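Local coordinates for aminotransferase TlmJ (Streptoalloteichus hindustanus, PDB 5UID), which probably transfers amino groups as a pyridoxal-phosphate-dependent aminotransferase of the DegT/DnrJ/EryC1 family and is thought to act in natural-product biosynthesis, at residues A[57-67]-A[241-249]. Numbering follows the deposited sequence.
With PLP (pyridoxal-5'-phosphate), chain J.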
ATOM      1  N   SER A  57      11.019   1.337  -5.885  1.00 28.98           N
ATOM      2  CA  SER A  57      10.366   0.983  -4.632  1.00 30.76           C
ATOM      3  C   SER A  57       8.852   1.083  -4.779  1.00 28.11           C
ATOM      4  O   SER A  57       8.338   2.004  -5.418  1.00 30.59           O
ATOM      5  CB  SER A  57      10.847   1.901  -3.507  1.00 33.96           C
ATOM      6  OG  SER A  57      10.188   1.613  -2.286  1.00 44.40           O
ATOM      7  N   VAL A  58       8.137   0.121  -4.188  1.00 24.90           N
ATOM      8  CA  VAL A  58       6.678   0.091  -4.215  1.00 25.40           C
ATOM      9  C   VAL A  58       6.161  -0.273  -2.828  1.00 25.18           C
ATOM     10  O   VAL A  58       6.926  -0.588  -1.914  1.00 26.03           O
ATOM     11  CB  VAL A  58       6.120  -0.890  -5.271  1.00 28.37           C
ATOM     12  CG1 VAL A  58       6.368  -0.354  -6.677  1.00 29.70           C
ATOM     13  CG2 VAL A  58       6.734  -2.271  -5.101  1.00 26.94           C
ATOM     14  N   SER A  59       4.833  -0.233  -2.685  1.00 25.19           N
ATOM     15  CA  SER A  59       4.217  -0.396  -1.372  1.00 28.31           C
ATOM     16  C   SER A  59       4.321  -1.833  -0.872  1.00 30.06           C
ATOM     17  O   SER A  59       4.465  -2.064   0.333  1.00 29.74           O
ATOM     18  CB  SER A  59       2.754   0.046  -1.422  1.00 24.01           C
ATOM     19  OG  SER A  59       2.041  -0.700  -2.393  1.00 23.94           O
ATOM     20  N   CYS A  60       4.238  -2.807  -1.773  1.00 27.06           N
ATOM     21  CA  CYS A  60       4.308  -4.214  -1.396  1.00 26.24           C
ATOM     22  C   CYS A  60       4.531  -5.036  -2.659  1.00 33.22           C
ATOM     23  O   CYS A  60       4.479  -4.518  -3.777  1.00 34.86           O
ATOM     24  CB  CYS A  60       3.042  -4.664  -0.663  1.00 26.67           C
ATOM     25  SG  CYS A  60       1.541  -4.587  -1.658  1.00 31.01           S
ATOM     26  N   CYS A  61       4.774  -6.336  -2.463  1.00 32.84           N
ATOM     27  CA  CYS A  61       5.062  -7.206  -3.599  1.00 32.22           C
ATOM     28  C   CYS A  61       3.819  -7.442  -4.446  1.00 27.46           C
ATOM     29  O   CYS A  61       3.897  -7.462  -5.681  1.00 25.42           O
ATOM     30  CB  CYS A  61       5.635  -8.535  -3.115  1.00 23.55           C
ATOM     31  SG  CYS A  61       6.137  -9.656  -4.450  1.00 26.52           S
ATOM     32  N   THR A  62       2.667  -7.641  -3.802  1.00 30.49           N
ATOM     33  CA  THR A  62       1.424  -7.818  -4.546  1.00 34.47           C
ATOM     34  C   THR A  62       1.179  -6.641  -5.479  1.00 30.70           C
ATOM     35  O   THR A  62       0.829  -6.822  -6.651  1.00 31.61           O
ATOM     36  CB  THR A  62       0.254  -7.986  -3.581  1.00 24.52           C
ATOM     37  OG1 THR A  62       0.498  -9.109  -2.726  1.00 31.89           O
ATOM     38  CG2 THR A  62      -1.039  -8.204  -4.356  1.00 29.78           C
ATOM     39  N   GLU A  63       1.373  -5.423  -4.974  1.00 29.35           N
ATOM     40  CA  GLU A  63       1.219  -4.243  -5.813  1.00 29.85           C
ATOM     41  C   GLU A  63       2.242  -4.243  -6.939  1.00 30.41           C
ATOM     42  O   GLU A  63       1.931  -3.857  -8.071  1.00 27.69           O
ATOM     43  CB  GLU A  63       1.349  -2.982  -4.962  1.00 35.94           C
ATOM     44  CG  GLU A  63       1.062  -1.704  -5.713  1.00 43.75           C
ATOM     45  CD  GLU A  63      -0.400  -1.547  -6.075  1.00 48.26           C
ATOM     46  OE1 GLU A  63      -1.249  -2.236  -5.469  1.00 50.26           O
ATOM     47  OE2 GLU A  63      -0.702  -0.730  -6.967  1.00 54.83           O
ATOM     48  N   GLY A  64       3.470  -4.680  -6.649  1.00 31.60           N
ATOM     49  CA  GLY A  64       4.459  -4.826  -7.703  1.00 25.80           C
ATOM     50  C   GLY A  64       4.060  -5.850  -8.745  1.00 23.17           C
ATOM     51  O   GLY A  64       4.356  -5.684  -9.931  1.00 22.82           O
ATOM     52  N   LEU A  65       3.374  -6.916  -8.324  1.00 28.87           N
ATOM     53  CA  LEU A  65       2.903  -7.911  -9.282  1.00 29.71           C
ATOM     54  C   LEU A  65       1.769  -7.358 -10.139  1.00 32.56           C
ATOM     55  O   LEU A  65       1.749  -7.563 -11.360  1.00 25.46           O
ATOM     56  CB  LEU A  65       2.460  -9.179  -8.551  1.00 27.61           C
ATOM     57  CG  LEU A  65       3.561 -10.035  -7.914  1.00 29.10           C
ATOM     58  CD1 LEU A  65       2.971 -11.028  -6.926  1.00 24.02           C
ATOM     59  CD2 LEU A  65       4.371 -10.768  -8.982  1.00 25.45           C
ATOM     60  N   PHE A  66       0.815  -6.658  -9.516  1.00 24.78           N
ATOM     61  CA  PHE A  66      -0.260  -6.027 -10.278  1.00 28.93           C
ATOM     62  C   PHE A  66       0.291  -5.011 -11.271  1.00 34.20           C
ATOM     63  O   PHE A  66      -0.169  -4.940 -12.417  1.00 37.88           O
ATOM     64  CB  PHE A  66      -1.258  -5.355  -9.332  1.00 24.70           C
ATOM     65  CG  PHE A  66      -2.379  -6.251  -8.887  1.00 31.37           C
ATOM     66  CD1 PHE A  66      -2.167  -7.230  -7.928  1.00 31.04           C
ATOM     67  CD2 PHE A  66      -3.654  -6.099  -9.414  1.00 25.97           C
ATOM     68  CE1 PHE A  66      -3.199  -8.051  -7.514  1.00 26.38           C
ATOM     69  CE2 PHE A  66      -4.691  -6.917  -9.004  1.00 31.78           C
ATOM     70  CZ  PHE A  66      -4.464  -7.894  -8.051  1.00 35.48           C
ATOM     71  N   LEU A  67       1.274  -4.212 -10.849  1.00 27.43           N
ATOM     72  CA  LEU A  67       1.844  -3.207 -11.742  1.00 30.69           C
ATOM     73  C   LEU A  67       2.518  -3.853 -12.944  1.00 31.06           C
ATOM     74  O   LEU A  67       2.392  -3.362 -14.072  1.00 37.20           O
ATOM     75  CB  LEU A  67       2.840  -2.327 -10.988  1.00 27.44           C
ATOM     76  CG  LEU A  67       2.274  -1.328  -9.980  1.00 30.21           C
ATOM     77  CD1 LEU A  67       3.400  -0.641  -9.222  1.00 29.18           C
ATOM     78  CD2 LEU A  67       1.390  -0.309 -10.677  1.00 33.43           C
ATOM     79  N   PHE A 241      -4.410   6.046 -15.240  1.00 31.31           N
ATOM     80  CA  PHE A 241      -5.290   6.100 -14.073  1.00 24.49           C
ATOM     81  C   PHE A 241      -4.726   5.234 -12.942  1.00 30.03           C
ATOM     82  O   PHE A 241      -5.341   4.275 -12.473  1.00 31.25           O
ATOM     83  CB  PHE A 241      -6.699   5.670 -14.464  1.00 21.88           C
ATOM     84  CG  PHE A 241      -7.291   6.481 -15.585  1.00 24.43           C
ATOM     85  CD1 PHE A 241      -7.234   7.866 -15.562  1.00 25.73           C
ATOM     86  CD2 PHE A 241      -7.891   5.859 -16.668  1.00 25.08           C
ATOM     87  CE1 PHE A 241      -7.774   8.616 -16.592  1.00 26.37           C
ATOM     88  CE2 PHE A 241      -8.433   6.602 -17.702  1.00 31.37           C
ATOM     89  CZ  PHE A 241      -8.374   7.984 -17.663  1.00 30.06           C
ATOM     90  N   GLY A 242      -3.522   5.603 -12.497  1.00 26.05           N
ATOM     91  CA  GLY A 242      -2.801   4.781 -11.555  1.00 28.43           C
ATOM     92  C   GLY A 242      -3.232   4.984 -10.114  1.00 30.62           C
ATOM     93  O   GLY A 242      -3.774   6.021  -9.728  1.00 25.94           O
ATOM     94  N   ARG A 243      -2.985   3.952  -9.311  1.00 29.99           N
ATOM     95  CA  ARG A 243      -3.171   4.023  -7.868  1.00 32.35           C
ATOM     96  C   ARG A 243      -1.963   4.721  -7.248  1.00 31.01           C
ATOM     97  O   ARG A 243      -1.066   5.205  -7.945  1.00 27.61           O
ATOM     98  CB  ARG A 243      -3.372   2.624  -7.286  1.00 31.33           C
ATOM     99  CG  ARG A 243      -4.586   1.889  -7.822  1.00 28.65           C
ATOM    100  CD  ARG A 243      -4.672   0.467  -7.282  1.00 28.17           C
ATOM    101  NE  ARG A 243      -3.483  -0.311  -7.618  1.00 43.81           N
ATOM    102  CZ  ARG A 243      -3.326  -0.990  -8.751  1.00 51.35           C
ATOM    103  NH1 ARG A 243      -4.289  -0.992  -9.666  1.00 56.42           N
ATOM    104  NH2 ARG A 243      -2.209  -1.667  -8.970  1.00 46.03           N
ATOM    105  N   ARG A 244      -1.926   4.780  -5.919  1.00 29.12           N
ATOM    106  CA  ARG A 244      -0.761   5.269  -5.184  1.00 23.52           C
ATOM    107  C   ARG A 244      -0.037   4.040  -4.648  1.00 33.92           C
ATOM    108  O   ARG A 244      -0.486   3.408  -3.687  1.00 38.22           O
ATOM    109  CB  ARG A 244      -1.174   6.224  -4.069  1.00 24.12           C
ATOM    110  CG  ARG A 244      -0.019   6.984  -3.429  1.00 25.88           C
ATOM    111  CD  ARG A 244      -0.538   7.975  -2.407  1.00 25.53           C
ATOM    112  NE  ARG A 244       0.524   8.704  -1.713  1.00 30.84           N
ATOM    113  CZ  ARG A 244       1.087   8.304  -0.576  1.00 35.84           C
ATOM    114  NH1 ARG A 244       0.698   7.171  -0.006  1.00 37.05           N
ATOM    115  NH2 ARG A 244       2.034   9.038  -0.003  1.00 22.76           N
ATOM    116  N   SER A 245       1.085   3.699  -5.278  1.00 30.63           N
ATOM    117  CA  SER A 245       1.750   2.421  -5.062  1.00 29.72           C
ATOM    118  C   SER A 245       3.167   2.597  -4.525  1.00 31.01           C
ATOM    119  O   SER A 245       4.024   1.737  -4.728  1.00 36.21           O
ATOM    120  CB  SER A 245       1.775   1.618  -6.361  1.00 30.34           C
ATOM    121  OG  SER A 245       0.485   1.553  -6.943  1.00 24.50           O
ATOM    122  N   ILE A 246       3.426   3.700  -3.836  1.00 26.01           N
ATOM    123  CA  ILE A 246       4.764   4.028  -3.379  1.00 30.88           C
ATOM    124  C   ILE A 246       4.918   3.619  -1.922  1.00 34.98           C
ATOM    125  O   ILE A 246       3.945   3.359  -1.209  1.00 35.02           O
ATOM    126  CB  ILE A 246       5.072   5.530  -3.560  1.00 29.98           C
ATOM    127  CG1 ILE A 246       4.064   6.376  -2.775  1.00 31.61           C
ATOM    128  CG2 ILE A 246       5.062   5.900  -5.034  1.00 31.85           C
ATOM    129  CD1 ILE A 246       4.387   7.856  -2.753  1.00 32.09           C
ATOM    130  N   SER A 247       6.168   3.554  -1.475  1.00 31.80           N
ATOM    131  CA  SER A 247       6.503   3.354  -0.076  1.00 30.46           C
ATOM    132  C   SER A 247       6.874   4.705   0.536  1.00 31.20           C
ATOM    133  O   SER A 247       6.642   5.762  -0.057  1.00 35.30           O
ATOM    134  CB  SER A 247       7.628   2.325   0.053  1.00 32.37           C
ATOM    135  OG  SER A 247       7.786   1.911   1.398  1.00 36.70           O
ATOM    136  N   ASN A 248       7.461   4.683   1.733  1.00 25.53           N
ATOM    137  CA  ASN A 248       7.820   5.913   2.423  1.00 29.53           C
ATOM    138  C   ASN A 248       9.214   5.778   3.025  1.00 36.31           C
ATOM    139  O   ASN A 248       9.791   4.687   3.083  1.00 30.73           O
ATOM    140  CB  ASN A 248       6.784   6.275   3.499  1.00 30.12           C
ATOM    141  CG  ASN A 248       6.600   5.176   4.530  1.00 38.42           C
ATOM    142  OD1 ASN A 248       7.486   4.917   5.346  1.00 32.64           O
ATOM    143  ND2 ASN A 248       5.436   4.537   4.510  1.00 27.11           N
ATOM    144  N   ASP A 249       9.756   6.915   3.477  1.00 21.59           N
ATOM    145  CA  ASP A 249      11.119   6.942   3.996  1.00 29.91           C
ATOM    146  C   ASP A 249      11.248   6.267   5.354  1.00 30.15           C
ATOM    147  O   ASP A 249      12.361   5.902   5.745  1.00 22.51           O
ATOM    148  CB  ASP A 249      11.630   8.384   4.095  1.00 29.72           C
ATOM    149  CG  ASP A 249      12.324   8.846   2.824  1.00 31.36           C
ATOM    150  OD1 ASP A 249      12.169   8.178   1.780  1.00 31.58           O
ATOM    151  OD2 ASP A 249      13.037   9.871   2.874  1.00 28.28           O
TER
HETATM  152  N1  PLP J 406       5.947   3.237   9.159  1.00 61.88           N
HETATM  153  C2  PLP J 406       6.598   2.027   9.227  1.00 65.68           C
HETATM  154  C2A PLP J 406       7.720   1.830  10.198  1.00 63.89           C
HETATM  155  C3  PLP J 406       6.216   0.979   8.400  1.00 66.50           C
HETATM  156  O3  PLP J 406       6.879  -0.216   8.486  1.00 71.34           O
HETATM  157  C4  PLP J 406       5.182   1.132   7.481  1.00 61.79           C
HETATM  158  C4A PLP J 406       5.256   0.255   6.261  1.00 65.09           C
HETATM  159  O4A PLP J 406       5.366   0.723   5.126  1.00 64.92           O
HETATM  160  C5  PLP J 406       4.530   2.366   7.419  1.00 60.88           C
HETATM  161  C6  PLP J 406       4.919   3.404   8.258  1.00 60.00           C
HETATM  162  C5A PLP J 406       3.384   2.617   6.461  1.00 65.30           C
HETATM  163  O4P PLP J 406       2.487   1.527   6.446  1.00 61.87           O
HETATM  164  O   HOH W   1      -0.374   0.654  -2.204  1.00 44.17           O
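E63 meets R243 and S245 through a single carboxylate oxygen, a compact example of one buried acceptor serving three donors. R243 NE reaches E63 OE2 at 2.9 Å on its syn lone pair, while R243 NH2, at 2.7 Å from the same E63 OE2, comes from above the carboxylate plane. The arginine thus grips side-on, with OE2 close to the guanidinium plane but the two flat groups turned 76° apart. The third donor, S245 OG, lies 2.6 Å from E63 OE2, approaching from the opposite face of the carboxylate. The first torsion of E63 (chi1 -174°) turns CG from the backbone N, and the bend at chi2 brings OE2 to the loop. Replacing E63 by an alanine is likely to cost S245 its acceptor and R243 this partner of NE and NH2, leaving the two neighbouring R243 side chains of the dimer less well neutralised. E70 separately salt-bridges R243 NH1.

Van der Waals packing flanks the acid: L67 CD1 rests 4.0 Å from S245 CB, and F66 CB 3.8 Å from R243 NH2. Farther along, S247 CB packs against S57 OG.

Backbone contacts tie the loop to the end of strand 55-58. S245 O takes a weak hydrogen bond from S59 N (3.0 Å) and a CA-H...O contact from V58 CA (3.2 Å). A water-mediated link joins S59 OG to R244 O.

Beyond these ties, C61 N and T62 N bind the cofactor phosphate on the modified lysine 187, and N248 ND2 approaches the separate pyridoxal phosphate. The chemistry implies that a buried charge pair, helped by one weak backbone bond and a CA-H...O contact, joins the phosphate-binding helix start to a loop at the subunit interface.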